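L-lysine 6-monooxygenase (Pseudomonas syringae pv. tomato, PDB 5CQF) probably uses FAD and NADPH to hydroxylate the side-chain amine of L-lysine, an oxidation step that belongs to siderophore biosynthesis. Local coordinates at residues A[201-213]-A[223-237]. Numbering follows the deposited sequence.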
loop_
_atom_site.group_PDB
_atom_site.type_symbol
_atom_site.label_atom_id
_atom_site.label_comp_id
_atom_site.label_asym_id
_atom_site.label_seq_id
_atom_site.Cartn_x
_atom_site.Cartn_y
_atom_site.Cartn_z
ATOM N N LYS A 201 -29.459 -3.590 23.919
ATOM C CA LYS A 201 -28.910 -2.266 23.832
ATOM C C LYS A 201 -27.761 -2.080 24.789
ATOM O O LYS A 201 -27.217 -0.991 24.870
ATOM C CB LYS A 201 -30.008 -1.239 24.155
ATOM C CG LYS A 201 -31.210 -1.256 23.214
ATOM C CD LYS A 201 -32.364 -0.404 23.757
ATOM C CE LYS A 201 -33.595 -0.452 22.855
ATOM N NZ LYS A 201 -34.759 0.303 23.405
ATOM N N GLN A 202 -27.405 -3.102 25.549
ATOM C CA GLN A 202 -26.319 -2.948 26.521
ATOM C C GLN A 202 -25.492 -4.205 26.617
ATOM O O GLN A 202 -25.964 -5.254 27.092
ATOM C CB GLN A 202 -26.854 -2.593 27.917
ATOM C CG GLN A 202 -25.778 -2.461 28.997
ATOM C CD GLN A 202 -24.959 -1.198 28.839
ATOM O OE1 GLN A 202 -25.498 -0.092 28.833
ATOM N NE2 GLN A 202 -23.654 -1.351 28.691
ATOM N N LEU A 203 -24.245 -4.084 26.183
ATOM C CA LEU A 203 -23.305 -5.173 26.336
ATOM C C LEU A 203 -22.650 -5.136 27.723
ATOM O O LEU A 203 -22.437 -4.079 28.270
ATOM C CB LEU A 203 -22.226 -5.076 25.259
ATOM C CG LEU A 203 -22.740 -5.086 23.826
ATOM C CD1 LEU A 203 -21.571 -4.936 22.870
ATOM C CD2 LEU A 203 -23.504 -6.361 23.529
ATOM N N PRO A 204 -22.279 -6.297 28.266
ATOM C CA PRO A 204 -21.424 -6.296 29.456
ATOM C C PRO A 204 -20.035 -5.729 29.203
ATOM O O PRO A 204 -19.551 -5.755 28.077
ATOM C CB PRO A 204 -21.337 -7.773 29.849
ATOM C CG PRO A 204 -21.796 -8.539 28.675
ATOM C CD PRO A 204 -22.664 -7.654 27.839
ATOM N N LYS A 205 -19.406 -5.241 30.259
ATOM C CA LYS A 205 -18.177 -4.461 30.161
ATOM C C LYS A 205 -16.904 -5.306 29.991
ATOM O O LYS A 205 -16.017 -4.954 29.221
ATOM C CB LYS A 205 -18.042 -3.567 31.418
ATOM C CG LYS A 205 -16.891 -2.558 31.385
ATOM C CD LYS A 205 -16.807 -1.723 32.664
ATOM C CE LYS A 205 -16.087 -2.475 33.789
ATOM N NZ LYS A 205 -16.446 -1.997 35.160
ATOM N N ARG A 206 -16.809 -6.400 30.741
ATOM C CA ARG A 206 -15.562 -7.146 30.869
ATOM C C ARG A 206 -15.687 -8.443 30.106
ATOM O O ARG A 206 -16.555 -9.250 30.392
ATOM C CB ARG A 206 -15.273 -7.407 32.341
ATOM C CG ARG A 206 -15.031 -6.149 33.168
ATOM C CD ARG A 206 -14.962 -6.450 34.671
ATOM N NE ARG A 206 -16.182 -7.146 35.089
ATOM C CZ ARG A 206 -16.345 -7.817 36.229
ATOM N NH1 ARG A 206 -15.374 -7.886 37.133
ATOM N NH2 ARG A 206 -17.500 -8.426 36.458
ATOM N N TRP A 207 -14.832 -8.636 29.110
ATOM C CA TRP A 207 -14.901 -9.800 28.253
ATOM C C TRP A 207 -13.594 -10.547 28.278
ATOM O O TRP A 207 -12.541 -9.946 28.429
ATOM C CB TRP A 207 -15.177 -9.373 26.852
ATOM C CG TRP A 207 -16.570 -8.989 26.627
ATOM C CD1 TRP A 207 -17.124 -7.793 26.904
ATOM C CD2 TRP A 207 -17.602 -9.789 26.033
ATOM N NE1 TRP A 207 -18.440 -7.788 26.555
ATOM C CE2 TRP A 207 -18.769 -9.000 26.010
ATOM C CE3 TRP A 207 -17.651 -11.088 25.517
ATOM C CZ2 TRP A 207 -19.991 -9.457 25.472
ATOM C CZ3 TRP A 207 -18.863 -11.548 24.968
ATOM C CH2 TRP A 207 -20.017 -10.728 24.958
ATOM N N LEU A 208 -13.670 -11.860 28.154
ATOM C CA LEU A 208 -12.502 -12.684 27.903
ATOM C C LEU A 208 -12.707 -13.343 26.580
ATOM O O LEU A 208 -13.769 -13.879 26.337
ATOM C CB LEU A 208 -12.356 -13.745 28.980
ATOM C CG LEU A 208 -11.043 -14.515 28.876
ATOM C CD1 LEU A 208 -10.584 -14.938 30.249
ATOM C CD2 LEU A 208 -11.129 -15.744 27.983
ATOM N N VAL A 209 -11.718 -13.264 25.707
ATOM C CA VAL A 209 -11.783 -13.917 24.407
ATOM C C VAL A 209 -10.596 -14.878 24.276
ATOM O O VAL A 209 -9.438 -14.460 24.304
ATOM C CB VAL A 209 -11.755 -12.886 23.259
ATOM C CG1 VAL A 209 -11.820 -13.557 21.914
ATOM C CG2 VAL A 209 -12.917 -11.913 23.376
ATOM N N LEU A 210 -10.897 -16.163 24.159
ATOM C CA LEU A 210 -9.882 -17.206 24.095
ATOM C C LEU A 210 -9.585 -17.526 22.640
ATOM O O LEU A 210 -10.505 -17.783 21.858
ATOM C CB LEU A 210 -10.423 -18.446 24.788
ATOM C CG LEU A 210 -9.573 -19.720 24.854
ATOM C CD1 LEU A 210 -8.364 -19.525 25.755
ATOM C CD2 LEU A 210 -10.420 -20.872 25.371
ATOM N N GLY A 211 -8.318 -17.484 22.261
ATOM C CA GLY A 211 -7.928 -17.950 20.927
ATOM C C GLY A 211 -7.098 -16.968 20.149
ATOM O O GLY A 211 -7.071 -15.772 20.473
ATOM N N SER A 212 -6.453 -17.471 19.105
ATOM C CA SER A 212 -5.443 -16.703 18.382
ATOM C C SER A 212 -5.693 -16.522 16.880
ATOM O O SER A 212 -4.949 -15.811 16.226
ATOM C CB SER A 212 -4.069 -17.338 18.612
ATOM O OG SER A 212 -3.728 -17.334 20.001
ATOM N N GLY A 213 -6.725 -17.155 16.335
ATOM C CA GLY A 213 -7.055 -17.024 14.918
ATOM C C GLY A 213 -7.956 -15.843 14.562
ATOM O O GLY A 213 -8.262 -14.977 15.396
ATOM N N LEU A 223 -16.118 -6.295 19.634
ATOM C CA LEU A 223 -16.422 -5.899 21.000
ATOM C C LEU A 223 -15.879 -4.504 21.322
ATOM O O LEU A 223 -16.636 -3.655 21.798
ATOM C CB LEU A 223 -15.889 -6.894 21.999
ATOM C CG LEU A 223 -16.514 -8.276 21.952
ATOM C CD1 LEU A 223 -15.748 -9.155 22.920
ATOM C CD2 LEU A 223 -18.010 -8.251 22.303
ATOM N N VAL A 224 -14.585 -4.257 21.094
ATOM C CA VAL A 224 -14.048 -2.931 21.392
ATOM C C VAL A 224 -14.634 -1.879 20.441
ATOM O O VAL A 224 -14.572 -0.704 20.738
ATOM C CB VAL A 224 -12.506 -2.846 21.343
ATOM C CG1 VAL A 224 -11.868 -3.756 22.374
ATOM C CG2 VAL A 224 -11.975 -3.150 19.949
ATOM N N SER A 225 -15.204 -2.287 19.315
ATOM C CA SER A 225 -15.885 -1.336 18.431
ATOM C C SER A 225 -17.255 -0.919 18.927
ATOM O O SER A 225 -17.697 0.158 18.630
ATOM C CB SER A 225 -16.066 -1.902 17.019
ATOM O OG SER A 225 -14.828 -1.991 16.379
ATOM N N ARG A 226 -17.952 -1.781 19.630
ATOM C CA ARG A 226 -19.357 -1.531 19.881
ATOM C C ARG A 226 -19.583 -0.596 21.042
ATOM O O ARG A 226 -20.652 -0.049 21.159
ATOM C CB ARG A 226 -20.081 -2.834 20.167
ATOM C CG ARG A 226 -20.301 -3.679 18.939
ATOM C CD ARG A 226 -21.692 -3.515 18.361
ATOM N NE ARG A 226 -22.205 -4.833 17.989
ATOM C CZ ARG A 226 -23.253 -5.434 18.548
ATOM N NH1 ARG A 226 -23.606 -6.635 18.109
ATOM N NH2 ARG A 226 -23.963 -4.851 19.519
ATOM N N ASP A 227 -18.594 -0.434 21.910
ATOM C CA ASP A 227 -18.825 0.218 23.188
ATOM C C ASP A 227 -17.485 0.644 23.754
ATOM O O ASP A 227 -16.617 -0.188 23.968
ATOM C CB ASP A 227 -19.514 -0.772 24.127
ATOM C CG ASP A 227 -19.829 -0.186 25.494
ATOM O OD1 ASP A 227 -19.145 0.779 25.909
ATOM O OD2 ASP A 227 -20.760 -0.712 26.164
ATOM N N PRO A 228 -17.315 1.936 24.027
ATOM C CA PRO A 228 -15.979 2.417 24.395
ATOM C C PRO A 228 -15.494 2.063 25.808
ATOM O O PRO A 228 -14.337 2.321 26.169
ATOM C CB PRO A 228 -16.099 3.953 24.245
ATOM C CG PRO A 228 -17.432 4.199 23.619
ATOM C CD PRO A 228 -18.294 3.039 24.004
ATOM N N ALA A 229 -16.361 1.500 26.625
ATOM C CA ALA A 229 -15.950 1.146 27.974
ATOM C C ALA A 229 -15.637 -0.343 28.129
ATOM O O ALA A 229 -15.104 -0.753 29.171
ATOM C CB ALA A 229 -17.029 1.564 28.950
ATOM N N ILE A 230 -15.985 -1.150 27.116
ATOM C CA ILE A 230 -15.693 -2.590 27.127
ATOM C C ILE A 230 -14.195 -2.854 27.257
ATOM O O ILE A 230 -13.366 -2.198 26.600
ATOM C CB ILE A 230 -16.216 -3.268 25.863
ATOM C CG1 ILE A 230 -17.691 -3.552 26.002
ATOM C CG2 ILE A 230 -15.520 -4.594 25.598
ATOM C CD1 ILE A 230 -18.273 -4.272 24.802
ATOM N N GLU A 231 -13.857 -3.810 28.108
ATOM C CA GLU A 231 -12.478 -4.266 28.285
ATOM C C GLU A 231 -12.373 -5.720 27.875
ATOM O O GLU A 231 -13.240 -6.522 28.187
ATOM C CB GLU A 231 -12.043 -4.075 29.741
ATOM C CG GLU A 231 -11.702 -2.624 30.005
ATOM C CD GLU A 231 -11.640 -2.256 31.469
ATOM O OE1 GLU A 231 -12.409 -2.839 32.294
ATOM O OE2 GLU A 231 -10.828 -1.341 31.768
ATOM N N VAL A 232 -11.333 -6.055 27.140
ATOM C CA VAL A 232 -11.234 -7.370 26.580
ATOM C C VAL A 232 -9.943 -7.997 27.054
ATOM O O VAL A 232 -8.903 -7.392 26.936
ATOM C CB VAL A 232 -11.250 -7.320 25.055
ATOM C CG1 VAL A 232 -11.006 -8.706 24.495
ATOM C CG2 VAL A 232 -12.571 -6.787 24.555
ATOM N N HIS A 233 -10.029 -9.213 27.581
ATOM C CA HIS A 233 -8.854 -10.006 27.942
ATOM C C HIS A 233 -8.700 -11.137 26.947
ATOM O O HIS A 233 -9.562 -12.001 26.845
ATOM C CB HIS A 233 -9.020 -10.555 29.350
ATOM C CG HIS A 233 -9.283 -9.482 30.357
ATOM N ND1 HIS A 233 -8.278 -8.879 31.079
ATOM C CD2 HIS A 233 -10.427 -8.857 30.708
ATOM C CE1 HIS A 233 -8.797 -7.950 31.858
ATOM N NE2 HIS A 233 -10.101 -7.911 31.644
ATOM N N SER A 234 -7.584 -11.105 26.230
ATOM C CA SER A 234 -7.336 -11.914 25.083
ATOM C C SER A 234 -6.253 -12.887 25.455
ATOM O O SER A 234 -5.101 -12.496 25.667
ATOM C CB SER A 234 -6.892 -11.003 23.920
ATOM O OG SER A 234 -6.544 -11.731 22.758
ATOM N N VAL A 235 -6.634 -14.163 25.536
ATOM C CA VAL A 235 -5.771 -15.242 26.022
ATOM C C VAL A 235 -5.326 -16.122 24.876
ATOM O O VAL A 235 -6.155 -16.568 24.077
ATOM C CB VAL A 235 -6.500 -16.113 27.046
ATOM C CG1 VAL A 235 -5.647 -17.291 27.444
ATOM C CG2 VAL A 235 -6.853 -15.298 28.295
ATOM N N HIS A 236 -4.016 -16.367 24.809
ATOM C CA HIS A 236 -3.390 -17.117 23.715
ATOM C C HIS A 236 -2.575 -18.284 24.246
ATOM O O HIS A 236 -1.815 -18.124 25.211
ATOM C CB HIS A 236 -2.469 -16.192 22.946
ATOM C CG HIS A 236 -3.169 -14.986 22.411
ATOM N ND1 HIS A 236 -3.865 -15.000 21.224
ATOM C CD2 HIS A 236 -3.318 -13.742 22.922
ATOM C CE1 HIS A 236 -4.397 -13.809 21.014
ATOM N NE2 HIS A 236 -4.090 -13.033 22.037
ATOM N N ARG A 237 -2.720 -19.442 23.615
ATOM C CA ARG A 237 -1.949 -20.628 23.993
ATOM C C ARG A 237 -0.464 -20.411 23.719
ATOM O O ARG A 237 0.379 -20.946 24.420
ATOM C CB ARG A 237 -2.419 -21.873 23.233
ATOM C CG ARG A 237 -1.768 -23.184 23.695
ATOM C CD ARG A 237 -2.399 -24.394 22.988
ATOM N NE ARG A 237 -2.253 -24.267 21.528
ATOM C CZ ARG A 237 -1.282 -24.821 20.784
ATOM N NH1 ARG A 237 -0.338 -25.611 21.317
ATOM N NH2 ARG A 237 -1.266 -24.589 19.478
HETATM O O HOH W 1 -20.116 -1.864 28.472
HETATM O O HOH W 2 -23.181 -1.609 24.759
HETATM O O HOH W 3 -8.140 -13.525 22.053
HETATM O O HOH W 4 -4.627 -19.588 21.453
#
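Trp207 CG lies anti to its carbonyl carbon (chi1 -76°) and the indole is turned roughly perpendicular to that bond (chi2 82°), presenting one face to Leu223; there CG, also anti to the carbonyl carbon (chi1 -65°), carries both methyls to the ring. Leu223 CD2 sits 3.9 Å from the centroid of the six-membered ring of Trp207, a CH-pi contact almost along the ring normal, while Leu223 CD1 also meets Val209 CG2 tip to tip. Ile230 approaches the indole obliquely, CG2 lying 3.8 Å from Trp207 CD1. A bent hydrogen bond from Trp207 NE1 to Pro204 O, its donor above the carbonyl plane, helps hold the indole's rotation. Strands 206-210 and 231-235 run parallel, joined by six backbone hydrogen bonds from Glu231 N to Lys205 O through Gly211 N to Val235 O. Just past their C-terminal ends, Ser212 OG and His236 ND1 share a short hydrogen bond of 2.6 Å at the imidazole edge, and a water links Val209 O, Gly211 O and Ser234 OG. At the other end, two waters tie Asp227 OD2 to the backbone of Leu203. Helix 214-226 connects the strands in a beta-alpha-beta crossover, and Gly211 and Gly213 fit the glycine-rich turn of a Rossmann-type dinucleotide-binding fold, consistent with NADP binding here.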